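Local coordinates for DMATS type aromatic prenyltransferase (Streptomyces coelicolor, PDB 6ZS0), which probably catalyses the transfer of a dimethylallyl group to carbon 5 of the indole ring of tryptophan, as an ABBA-barrel aromatic prenyltransferase, at residues D2-T5 with L6-T10; D37-G40 with P41-R45; Q44-L47 with S48-P51; S303-H306 with R307-A311. All coordinates share one frame; numbering follows the deposited sequence.

Contact 1: residues D2-T5 with L6-T10; sequences DAST and LGSFT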
ATOM      1  N   ASP A   2       9.645  29.395  -2.777  1.00 36.95           N
ATOM      2  CA  ASP A   2       9.203  28.756  -4.035  1.00 34.45           C
ATOM      3  C   ASP A   2       7.848  28.075  -3.809  1.00 30.49           C
ATOM      4  O   ASP A   2       7.594  27.615  -2.695  1.00 29.28           O
ATOM      5  CB  ASP A   2      10.252  27.781  -4.557  1.00 36.01           C
ATOM      6  CG  ASP A   2      11.445  28.474  -5.199  1.00 38.44           C
ATOM      7  OD1 ASP A   2      11.478  29.739  -5.210  1.00 39.38           O
ATOM      8  OD2 ASP A   2      12.329  27.751  -5.686  1.00 41.80           O
ATOM      9  N   ALA A   3       7.032  28.031  -4.861  1.00 27.42           N
ATOM     10  CA  ALA A   3       5.725  27.346  -4.888  1.00 25.60           C
ATOM     11  C   ALA A   3       5.938  25.865  -4.576  1.00 23.88           C
ATOM     12  O   ALA A   3       6.953  25.295  -5.022  1.00 22.92           O
ATOM     13  CB  ALA A   3       5.062  27.547  -6.228  1.00 25.12           C
ATOM     14  N   SER A   4       5.003  25.256  -3.867  1.00 22.97           N
ATOM     15  CA  SER A   4       5.070  23.833  -3.471  1.00 22.02           C
ATOM     16  C   SER A   4       4.909  22.961  -4.714  1.00 20.30           C
ATOM     17  O   SER A   4       4.109  23.298  -5.615  1.00 20.07           O
ATOM     18  CB  SER A   4       4.038  23.506  -2.436  1.00 23.28           C
ATOM     19  OG  SER A   4       4.328  24.220  -1.240  1.00 26.84           O
ATOM     20  N   THR A   5       5.670  21.888  -4.765  1.00 18.41           N
ATOM     21  CA  THR A   5       5.636  20.900  -5.863  1.00 17.18           C
ATOM     22  C   THR A   5       5.209  19.562  -5.274  1.00 16.66           C
ATOM     23  O   THR A   5       5.236  19.389  -4.045  1.00 17.09           O
ATOM     24  CB  THR A   5       6.982  20.797  -6.584  1.00 16.94           C
ATOM     25  OG1 THR A   5       7.976  20.406  -5.629  1.00 17.50           O
ATOM     26  CG2 THR A   5       7.390  22.097  -7.249  1.00 17.26           C
ATOM     27  N   LEU A   6       4.884  18.630  -6.113  1.00 16.48           N
ATOM     28  CA  LEU A   6       4.628  17.267  -5.620  1.00 16.61           C
ATOM     29  C   LEU A   6       5.855  16.791  -4.860  1.00 16.12           C
ATOM     30  O   LEU A   6       5.682  16.182  -3.786  1.00 15.54           O
ATOM     31  CB  LEU A   6       4.330  16.326  -6.787  1.00 17.49           C
ATOM     32  CG  LEU A   6       2.865  16.210  -7.161  1.00 18.27           C
ATOM     33  CD1 LEU A   6       2.723  15.332  -8.388  1.00 18.84           C
ATOM     34  CD2 LEU A   6       2.021  15.672  -5.987  1.00 18.37           C
ATOM     35  N   GLY A   7       7.066  17.039  -5.387  1.00 15.53           N
ATOM     36  CA  GLY A   7       8.312  16.604  -4.727  1.00 15.68           C
ATOM     37  C   GLY A   7       8.540  17.285  -3.386  1.00 16.00           C
ATOM     38  O   GLY A   7       8.880  16.595  -2.416  1.00 15.51           O
ATOM     39  N   SER A   8       8.377  18.604  -3.297  1.00 16.16           N
ATOM     40  CA  SER A   8       8.652  19.336  -2.041  1.00 16.62           C
ATOM     41  C   SER A   8       7.617  18.918  -1.005  1.00 16.41           C
ATOM     42  O   SER A   8       7.973  18.723   0.174  1.00 17.23           O
ATOM     43  CB  SER A   8       8.699  20.825  -2.235  1.00 16.93           C
ATOM     44  OG  SER A   8       7.420  21.384  -2.489  1.00 17.45           O
ATOM     45  N   PHE A   9       6.361  18.764  -1.408  1.00 16.05           N
ATOM     46  CA  PHE A   9       5.254  18.493  -0.475  1.00 16.52           C
ATOM     47  C   PHE A   9       5.366  17.057   0.047  1.00 16.00           C
ATOM     48  O   PHE A   9       5.346  16.849   1.281  1.00 16.34           O
ATOM     49  CB  PHE A   9       3.905  18.756  -1.144  1.00 16.76           C
ATOM     50  CG  PHE A   9       2.730  18.482  -0.248  1.00 17.58           C
ATOM     51  CD1 PHE A   9       2.117  17.241  -0.236  1.00 17.97           C
ATOM     52  CD2 PHE A   9       2.222  19.473   0.575  1.00 18.60           C
ATOM     53  CE1 PHE A   9       1.021  16.992   0.583  1.00 18.46           C
ATOM     54  CE2 PHE A   9       1.124  19.221   1.384  1.00 19.51           C
ATOM     55  CZ  PHE A   9       0.526  17.985   1.389  1.00 19.43           C
ATOM     56  N   THR A  10       5.487  16.076  -0.837  1.00 15.69           N
ATOM     57  CA  THR A  10       5.546  14.640  -0.419  1.00 15.39           C
ATOM     58  C   THR A  10       6.883  14.380   0.264  1.00 15.82           C
ATOM     59  O   THR A  10       6.928  13.540   1.160  1.00 16.41           O
ATOM     60  CB  THR A  10       5.282  13.681  -1.581  1.00 15.01           C
ATOM     61  OG1 THR A  10       6.310  13.778  -2.578  1.00 14.82           O
ATOM     62  CG2 THR A  10       3.909  13.889  -2.185  1.00 14.98           C
TER
HETATM   63  O   HOH W   1       5.975  22.014  -0.131  1.00 23.80           O

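Contact 2: residues D37-G40 with P41-R45; sequences DALG and PVAQR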
ATOM      1  N   ASP A  37      13.699  11.053  -6.840  1.00 21.66           N
ATOM      2  CA  ASP A  37      14.203  10.388  -8.073  1.00 23.59           C
ATOM      3  C   ASP A  37      13.130   9.436  -8.626  1.00 23.13           C
ATOM      4  O   ASP A  37      12.977   9.384  -9.832  1.00 23.89           O
ATOM      5  CB  ASP A  37      15.514   9.635  -7.831  1.00 26.06           C
ATOM      6  CG  ASP A  37      16.194   9.180  -9.124  1.00 29.17           C
ATOM      7  OD1 ASP A  37      16.552  10.037  -9.953  1.00 31.80           O
ATOM      8  OD2 ASP A  37      16.345   7.968  -9.300  1.00 35.35           O
ATOM      9  N   ALA A  38      12.430   8.722  -7.750  1.00 22.92           N
ATOM     10  CA  ALA A  38      11.354   7.768  -8.124  1.00 23.24           C
ATOM     11  C   ALA A  38      10.211   8.515  -8.835  1.00 23.57           C
ATOM     12  O   ALA A  38       9.696   8.004  -9.820  1.00 24.22           O
ATOM     13  CB  ALA A  38      10.901   7.026  -6.906  1.00 23.30           C
ATOM     14  N   LEU A  39       9.867   9.714  -8.386  1.00 22.88           N
ATOM     15  CA  LEU A  39       8.790  10.517  -9.013  1.00 23.30           C
ATOM     16  C   LEU A  39       9.221  11.013 -10.393  1.00 24.45           C
ATOM     17  O   LEU A  39       8.315  11.348 -11.205  1.00 26.09           O
ATOM     18  CB  LEU A  39       8.438  11.700  -8.104  1.00 22.45           C
ATOM     19  CG  LEU A  39       7.583  11.353  -6.886  1.00 22.15           C
ATOM     20  CD1 LEU A  39       7.496  12.527  -5.930  1.00 22.74           C
ATOM     21  CD2 LEU A  39       6.175  10.918  -7.304  1.00 22.40           C
ATOM     22  N   GLY A  40      10.527  11.133 -10.644  1.00 23.61           N
ATOM     23  CA  GLY A  40      11.073  11.669 -11.893  1.00 25.36           C
ATOM     24  C   GLY A  40      10.475  13.032 -12.213  1.00 25.61           C
ATOM     25  O   GLY A  40      10.360  13.878 -11.336  1.00 24.95           O
ATOM     26  N   PRO A  41      10.067  13.282 -13.467  1.00 25.75           N
ATOM     27  CA  PRO A  41       9.699  14.634 -13.893  1.00 25.59           C
ATOM     28  C   PRO A  41       8.604  15.283 -13.052  1.00 24.66           C
ATOM     29  O   PRO A  41       8.656  16.514 -12.801  1.00 25.16           O
ATOM     30  CB  PRO A  41       9.222  14.376 -15.324  1.00 26.49           C
ATOM     31  CG  PRO A  41      10.108  13.267 -15.757  1.00 26.71           C
ATOM     32  CD  PRO A  41      10.032  12.324 -14.580  1.00 26.79           C
ATOM     33  N   VAL A  42       7.624  14.496 -12.593  0.50 23.51           N
ATOM     34  CA  VAL A  42       6.436  15.065 -11.890  0.50 22.46           C
ATOM     35  C   VAL A  42       6.832  15.584 -10.508  0.50 21.47           C
ATOM     36  O   VAL A  42       6.021  16.315  -9.940  0.50 21.07           O
ATOM     37  CB  VAL A  42       5.240  14.094 -11.778  0.50 22.40           C
ATOM     38  CG1 VAL A  42       4.817  13.572 -13.131  0.50 22.66           C
ATOM     39  CG2 VAL A  42       5.489  12.954 -10.808  0.50 22.43           C
ATOM     40  N   ALA A  43       8.011  15.243  -9.976  1.00 20.96           N
ATOM     41  CA  ALA A  43       8.443  15.780  -8.656  1.00 20.41           C
ATOM     42  C   ALA A  43       8.437  17.310  -8.731  1.00 20.07           C
ATOM     43  O   ALA A  43       8.166  17.955  -7.722  1.00 18.88           O
ATOM     44  CB  ALA A  43       9.790  15.251  -8.244  1.00 20.63           C
ATOM     45  N   GLN A  44       8.730  17.862  -9.907  1.00 20.63           N
ATOM     46  CA  GLN A  44       8.868  19.320 -10.114  1.00 21.67           C
ATOM     47  C   GLN A  44       7.500  19.943 -10.428  1.00 20.62           C
ATOM     48  O   GLN A  44       7.429  21.166 -10.597  1.00 20.58           O
ATOM     49  CB  GLN A  44       9.893  19.604 -11.208  1.00 24.36           C
ATOM     50  CG  GLN A  44      11.325  19.349 -10.753  1.00 27.64           C
ATOM     51  CD  GLN A  44      12.047  20.648 -10.486  1.00 31.20           C
ATOM     52  OE1 GLN A  44      11.979  21.213  -9.386  1.00 36.40           O
ATOM     53  NE2 GLN A  44      12.721  21.156 -11.514  1.00 32.66           N
ATOM     54  N   ARG A  45       6.434  19.145 -10.479  1.00 19.58           N
ATOM     55  CA  ARG A  45       5.098  19.657 -10.873  1.00 19.07           C
ATOM     56  C   ARG A  45       4.534  20.525  -9.767  1.00 18.44           C
ATOM     57  O   ARG A  45       4.376  20.063  -8.652  1.00 17.78           O
ATOM     58  CB  ARG A  45       4.147  18.506 -11.151  1.00 18.84           C
ATOM     59  CG  ARG A  45       2.885  18.927 -11.876  1.00 19.71           C
ATOM     60  CD  ARG A  45       1.953  17.745 -12.068  1.00 20.01           C
ATOM     61  NE  ARG A  45       0.693  18.128 -12.700  1.00 21.02           N
ATOM     62  CZ  ARG A  45       0.494  18.255 -14.004  1.00 21.69           C
ATOM     63  NH1 ARG A  45       1.491  18.046 -14.852  1.00 23.05           N
ATOM     64  NH2 ARG A  45      -0.703  18.602 -14.458  1.00 22.49           N
TER
HETATM   65  O   HOH W   2       7.123  11.172 -13.396  1.00 32.42           O

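Contact 3: residues Q44-L47 with S48-P51; sequences QRPL and SLAP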
ATOM      1  N   GLN A  44       8.730  17.862  -9.907  1.00 20.63           N
ATOM      2  CA  GLN A  44       8.868  19.320 -10.114  1.00 21.67           C
ATOM      3  C   GLN A  44       7.500  19.943 -10.428  1.00 20.62           C
ATOM      4  O   GLN A  44       7.429  21.166 -10.597  1.00 20.58           O
ATOM      5  CB  GLN A  44       9.893  19.604 -11.208  1.00 24.36           C
ATOM      6  CG  GLN A  44      11.325  19.349 -10.753  1.00 27.64           C
ATOM      7  CD  GLN A  44      12.047  20.648 -10.486  1.00 31.20           C
ATOM      8  OE1 GLN A  44      11.979  21.213  -9.386  1.00 36.40           O
ATOM      9  NE2 GLN A  44      12.721  21.156 -11.514  1.00 32.66           N
ATOM     10  N   ARG A  45       6.434  19.145 -10.479  1.00 19.58           N
ATOM     11  CA  ARG A  45       5.098  19.657 -10.873  1.00 19.07           C
ATOM     12  C   ARG A  45       4.534  20.525  -9.767  1.00 18.44           C
ATOM     13  O   ARG A  45       4.376  20.063  -8.652  1.00 17.78           O
ATOM     14  CB  ARG A  45       4.147  18.506 -11.151  1.00 18.84           C
ATOM     15  CG  ARG A  45       2.885  18.927 -11.876  1.00 19.71           C
ATOM     16  CD  ARG A  45       1.953  17.745 -12.068  1.00 20.01           C
ATOM     17  NE  ARG A  45       0.693  18.128 -12.700  1.00 21.02           N
ATOM     18  CZ  ARG A  45       0.494  18.255 -14.004  1.00 21.69           C
ATOM     19  NH1 ARG A  45       1.491  18.046 -14.852  1.00 23.05           N
ATOM     20  NH2 ARG A  45      -0.703  18.602 -14.458  1.00 22.49           N
ATOM     21  N   PRO A  46       4.193  21.809 -10.006  1.00 18.57           N
ATOM     22  CA  PRO A  46       3.555  22.617  -8.979  1.00 18.66           C
ATOM     23  C   PRO A  46       2.208  22.040  -8.552  1.00 18.68           C
ATOM     24  O   PRO A  46       1.493  21.537  -9.380  1.00 18.12           O
ATOM     25  CB  PRO A  46       3.361  23.980  -9.644  1.00 19.21           C
ATOM     26  CG  PRO A  46       4.433  23.994 -10.680  1.00 19.23           C
ATOM     27  CD  PRO A  46       4.458  22.585 -11.218  1.00 18.82           C
ATOM     28  N   LEU A  47       1.883  22.176  -7.268  1.00 19.04           N
ATOM     29  CA  LEU A  47       0.601  21.650  -6.716  1.00 19.64           C
ATOM     30  C   LEU A  47      -0.575  22.508  -7.188  1.00 20.03           C
ATOM     31  O   LEU A  47      -1.701  22.057  -7.046  1.00 20.26           O
ATOM     32  CB  LEU A  47       0.680  21.589  -5.189  1.00 20.56           C
ATOM     33  CG  LEU A  47       1.564  20.474  -4.600  1.00 20.97           C
ATOM     34  CD1 LEU A  47       1.389  20.417  -3.100  1.00 21.91           C
ATOM     35  CD2 LEU A  47       1.281  19.110  -5.189  1.00 21.13           C
ATOM     36  N   SER A  48      -0.319  23.679  -7.763  1.00 20.65           N
ATOM     37  CA  SER A  48      -1.350  24.578  -8.325  1.00 21.18           C
ATOM     38  C   SER A  48      -1.893  24.007  -9.633  1.00 21.45           C
ATOM     39  O   SER A  48      -2.948  24.505 -10.077  1.00 21.68           O
ATOM     40  CB  SER A  48      -0.817  25.961  -8.516  1.00 21.37           C
ATOM     41  OG  SER A  48       0.291  25.929  -9.368  1.00 21.41           O
ATOM     42  N   LEU A  49      -1.179  23.065 -10.260  1.00 20.41           N
ATOM     43  CA  LEU A  49      -1.656  22.370 -11.473  1.00 21.16           C
ATOM     44  C   LEU A  49      -2.558  21.207 -11.058  1.00 21.03           C
ATOM     45  O   LEU A  49      -2.391  20.668  -9.942  1.00 20.03           O
ATOM     46  CB  LEU A  49      -0.483  21.853 -12.307  1.00 21.50           C
ATOM     47  CG  LEU A  49       0.521  22.884 -12.833  1.00 22.37           C
ATOM     48  CD1 LEU A  49       1.335  22.295 -13.963  1.00 22.79           C
ATOM     49  CD2 LEU A  49      -0.132  24.146 -13.293  1.00 24.00           C
ATOM     50  N   ALA A  50      -3.492  20.839 -11.924  1.00 22.14           N
ATOM     51  CA  ALA A  50      -4.283  19.595 -11.772  1.00 22.69           C
ATOM     52  C   ALA A  50      -3.328  18.430 -11.548  1.00 22.72           C
ATOM     53  O   ALA A  50      -2.188  18.460 -12.009  1.00 20.79           O
ATOM     54  CB  ALA A  50      -5.126  19.375 -12.999  1.00 23.25           C
ATOM     55  N   PRO A  51      -3.768  17.332 -10.897  1.00 23.89           N
ATOM     56  CA  PRO A  51      -2.949  16.128 -10.814  1.00 24.68           C
ATOM     57  C   PRO A  51      -2.589  15.622 -12.211  1.00 27.00           C
ATOM     58  O   PRO A  51      -3.414  15.717 -13.123  1.00 25.94           O
ATOM     59  CB  PRO A  51      -3.829  15.105 -10.075  1.00 25.35           C
ATOM     60  CG  PRO A  51      -4.964  15.915  -9.473  1.00 24.99           C
ATOM     61  CD  PRO A  51      -5.095  17.174 -10.285  1.00 25.00           C
TER
HETATM   62  O   HOH W   3      -0.002  19.215  -9.840  1.00 15.90           O

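Contact 4: residues S303-H306 with R307-A311; sequences SVLH and RALAA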
ATOM      1  N   SER A 303       0.549   6.231  20.334  1.00 31.65           N
ATOM      2  CA  SER A 303       0.977   7.656  20.340  1.00 31.11           C
ATOM      3  C   SER A 303       1.774   7.999  19.064  1.00 28.64           C
ATOM      4  O   SER A 303       1.631   9.122  18.567  1.00 27.84           O
ATOM      5  CB  SER A 303       1.749   8.000  21.608  1.00 33.18           C
ATOM      6  OG  SER A 303       2.997   7.341  21.633  1.00 35.05           O
ATOM      7  N   VAL A 304       2.556   7.069  18.515  1.00 27.48           N
ATOM      8  CA  VAL A 304       3.328   7.339  17.268  1.00 26.05           C
ATOM      9  C   VAL A 304       2.336   7.617  16.131  1.00 24.28           C
ATOM     10  O   VAL A 304       2.588   8.527  15.355  1.00 23.96           O
ATOM     11  CB  VAL A 304       4.314   6.206  16.915  1.00 26.48           C
ATOM     12  CG1 VAL A 304       4.811   6.287  15.482  1.00 26.06           C
ATOM     13  CG2 VAL A 304       5.510   6.190  17.850  1.00 27.30           C
ATOM     14  N   LEU A 305       1.225   6.889  16.055  1.00 23.53           N
ATOM     15  CA  LEU A 305       0.245   7.105  14.956  1.00 22.48           C
ATOM     16  C   LEU A 305      -0.408   8.484  15.101  1.00 22.68           C
ATOM     17  O   LEU A 305      -0.638   9.119  14.071  1.00 21.64           O
ATOM     18  CB  LEU A 305      -0.790   5.989  14.941  1.00 22.55           C
ATOM     19  CG  LEU A 305      -1.812   6.073  13.804  1.00 22.47           C
ATOM     20  CD1 LEU A 305      -1.166   5.927  12.420  1.00 21.92           C
ATOM     21  CD2 LEU A 305      -2.885   5.016  13.986  1.00 23.06           C
ATOM     22  N   HIS A 306      -0.653   8.954  16.331  1.00 22.81           N
ATOM     23  CA  HIS A 306      -1.180  10.331  16.563  1.00 24.21           C
ATOM     24  C   HIS A 306      -0.180  11.370  16.045  1.00 23.68           C
ATOM     25  O   HIS A 306      -0.608  12.322  15.371  1.00 23.96           O
ATOM     26  CB  HIS A 306      -1.512  10.571  18.041  1.00 25.33           C
ATOM     27  CG  HIS A 306      -2.676   9.786  18.521  1.00 27.39           C
ATOM     28  ND1 HIS A 306      -2.661   8.417  18.577  1.00 27.83           N
ATOM     29  CD2 HIS A 306      -3.883  10.170  18.988  1.00 29.18           C
ATOM     30  CE1 HIS A 306      -3.808   7.981  19.037  1.00 28.59           C
ATOM     31  NE2 HIS A 306      -4.572   9.040  19.319  1.00 30.21           N
ATOM     32  N   ARG A 307       1.107  11.187  16.313  1.00 24.18           N
ATOM     33  CA  ARG A 307       2.156  12.102  15.808  1.00 25.26           C
ATOM     34  C   ARG A 307       2.253  11.988  14.282  1.00 23.66           C
ATOM     35  O   ARG A 307       2.509  13.017  13.641  1.00 23.68           O
ATOM     36  CB  ARG A 307       3.501  11.804  16.463  1.00 27.87           C
ATOM     37  CG  ARG A 307       3.497  12.107  17.954  1.00 30.94           C
ATOM     38  CD  ARG A 307       4.879  12.041  18.571  1.00 34.42           C
ATOM     39  NE  ARG A 307       5.045  10.826  19.360  1.00 38.46           N
ATOM     40  CZ  ARG A 307       5.987   9.898  19.177  1.00 40.87           C
ATOM     41  NH1 ARG A 307       6.897  10.016  18.211  1.00 42.37           N
ATOM     42  NH2 ARG A 307       6.015   8.849  19.979  1.00 42.59           N
ATOM     43  N   ALA A 308       2.060  10.783  13.733  1.00 22.41           N
ATOM     44  CA  ALA A 308       2.154  10.541  12.274  1.00 21.92           C
ATOM     45  C   ALA A 308       1.101  11.386  11.558  1.00 22.07           C
ATOM     46  O   ALA A 308       1.422  12.002  10.557  1.00 22.01           O
ATOM     47  CB  ALA A 308       1.988   9.076  11.987  1.00 21.51           C
ATOM     48  N   LEU A 309      -0.139  11.397  12.032  1.00 22.25           N
ATOM     49  CA  LEU A 309      -1.181  12.213  11.380  1.00 23.94           C
ATOM     50  C   LEU A 309      -0.789  13.695  11.383  1.00 23.84           C
ATOM     51  O   LEU A 309      -0.907  14.316  10.335  1.00 24.04           O
ATOM     52  CB  LEU A 309      -2.555  11.953  12.000  1.00 25.00           C
ATOM     53  CG  LEU A 309      -3.390  10.995  11.166  1.00 26.93           C
ATOM     54  CD1 LEU A 309      -2.702   9.639  11.108  1.00 27.27           C
ATOM     55  CD2 LEU A 309      -4.809  10.877  11.705  1.00 27.71           C
ATOM     56  N   ALA A 310      -0.281  14.237  12.485  1.00 24.01           N
ATOM     57  CA  ALA A 310       0.120  15.665  12.549  1.00 24.90           C
ATOM     58  C   ALA A 310       1.299  15.929  11.598  1.00 25.61           C
ATOM     59  O   ALA A 310       1.347  17.022  11.026  1.00 27.77           O
ATOM     60  CB  ALA A 310       0.409  16.046  13.985  1.00 25.00           C
ATOM     61  N   ALA A 311       2.192  14.958  11.398  1.00 24.95           N
ATOM     62  CA  ALA A 311       3.301  15.010  10.416  1.00 25.01           C
ATOM     63  C   ALA A 311       2.764  15.155   8.991  1.00 25.59           C
ATOM     64  O   ALA A 311       3.368  15.903   8.204  1.00 26.13           O
ATOM     65  CB  ALA A 311       4.159  13.778  10.533  1.00 25.36           C
TER

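Contact 1: residues D2-T5 with L6-T10
L6 opens helix 6-20 directly after T5, with its CB 3.7 Å from T5 C and its side chain heading away, onto L47 and Y348. G7 adds little beyond close backbone packing against T5, although its backbone also bonds to A43. S8 carries the contact. Its OG lies between its own backbone N and carbonyl carbon (chi1 71°), which folds the hydroxyl back over the start of the helix, where it accepts from T5 N at 2.9 Å along an almost straight line, N-H...O 175°. The reverse bond runs from S8 N to T5 OG1 at 3.0 Å, so the two residues exchange side-chain and backbone partners and form a capping box with T5 as N-cap. A water lies 3.0 Å from S4 OG and 2.8 Å from S8 OG, bridging the two hydroxyls. F9 N makes the first regular helical bond, 2.9 Å to T5 O, while its CG, anti to the backbone N (chi1 179°), takes the ring off toward L47 and S345. T10 completes the turn: its OG1 reaches L6 O at 2.8 Å, from the opposite face of that carbonyl to T10 N. A valine in place of T5 would remove OG1, and S8 N would probably lose its capping acceptor while A43 O lost a weak partner. Chemically, the box gives a first-turn N-H a side-chain acceptor, consistent with a helix set to start at L6.

Contact 2: residues D37-G40 with P41-R45
Peptide carbonyls are the flat groups where L39 and G40 meet P41 to A43. Over one face of the G40 carbonyl comes A43 N, 3.0 Å from G40 O and 40° out of the carbonyl plane. V42 N is about as near to G40 O, at 3.1 Å, but at too poor an angle to bond. V42 CG2 comes within 3.3 Å of L39 O, though V42 has a second conformer and this approach is doubtful to that extent. The apolar side is carried by L39: its CB meets A43 CB at 3.8 Å. Its CD2 lies 4.1 Å from V42 CG2 in the conformer given, where the two side chains cross at about a right angle. L39 CG, anti to the carbonyl carbon and beside the backbone N (chi1 -77°), sends CD2 toward that methyl. G40 is the first residue to leave helical geometry, with phi 53°, a value that favours glycine. The chain then winds on in 3-10 fashion: after the A43 to G40 bond, Q44 N bonds to P41 O at 3.2 Å and R45 N to V42 O at 2.9 Å. Helix 25-39 thus passes into a tighter turn. In the fold, A38 and L39 rest on V82 of strand 77-82, D37 and A38 on helix 91-109, and the backbones of A43 and R45 bond to G7 and L6 at the start of helix 6-20.

Contact 3: residues Q44-L47 with S48-P51
Setting CG anti to the backbone N (chi1 -166°) and keeping the chain extended as far as NE carries the R45 guanidinium past the turn to A50, and chi4 of 84° rotates it across its own chain to present one edge to the A50 carbonyl. NE and NH2 both donate to A50 O, at 3.0 and 2.9 Å respectively, a side-on grip of one atom by two nitrogens. The oxygen lies only 7° out of the guanidinium plane, which argues for a true edge approach. L49 covers one face: its CD1 stands 4.1 Å above the plane, over the centre of the group. Between these residues the backbone makes a type I beta turn from P46 to L49, closed by L49 N to P46 O at 3.2 Å. The L49 side chain lies beside P46 and points the same way, CD1 to P46 CD being 4.2 Å. A methionine in place of R45 would remove both donors, and the A50 carbonyl would probably be left without its grip and the segment after the turn freer to shift. S48 OG packs on P46 CB at 3.6 Å, while L47 turns off toward L6 and F9 of helix 6-20.

Contact 4: residues S303-H306 with R307-A311
R307 folds its guanidinium back over V304: the V304 CA stands 4.1 Å above the guanidinium plane, over its centre, so this face lies on the previous helical turn. A bend at chi3 (-105°), after an extended chi2, brings the group round. NH2 comes closest, 3.4 Å from V304 CG2, a van der Waals contact between a charged nitrogen and a methyl. S303 OG is 3.8 Å from NH2, approaching obliquely; the hydroxyl's strong partner is D301, to which it is hydrogen-bonded, just ahead of the helix. H306 likewise turns its polar end back, with ND1 bonded to the A302 carbonyl. On another side of the helix, apolar groups meet: L305 CD1 lies 4.2 Å from L309 CD1 and, more loosely, 4.5 Å from A308 CB. Beneath the side chains runs regular i to i+4 bonding. R307 N reaches S303 O at 3.1 Å, A308 N reaches V304 O at 2.8 Å and L309 N reaches L305 O at 3.1 Å, whereas the bond from A310 N to H306 O is long and weak. This is one uninterrupted stretch of helix 303-312. L305 and H306 pack against helix 284-297, while V304, R307, A308 and A311 face helix 6-20, whose R16 also bonds through NE to the A311 carbonyl. Toward the barrel, V304 and A308 touch strand 64-70, and L305, A308 and L309 touch strand 338-344, so the helix packs over both the first and the last strand, which adjoin where the barrel closes.

Overall arrangement
From the N terminus, contact 1 is the start of helix 6-20, contact 2 the end of helix 25-39 and its following turn, and contact 3 the next turn of the same loop, sharing Q44 and R45 with contact 2; none nests within or crosses another. Contact 1 meets both loop contacts through the backbone: G7 N to A43 O, L6 N to R45 O and S4 O to L47 N. This ties the N-terminal segment to the loop leading to strand 64-70. Contact 4 lies far along the chain, its centre about 21 Å from that of contact 1, yet helix 6-20 runs between them: its later residues L17 and V20 pack on helix 303-312 outside the barrel.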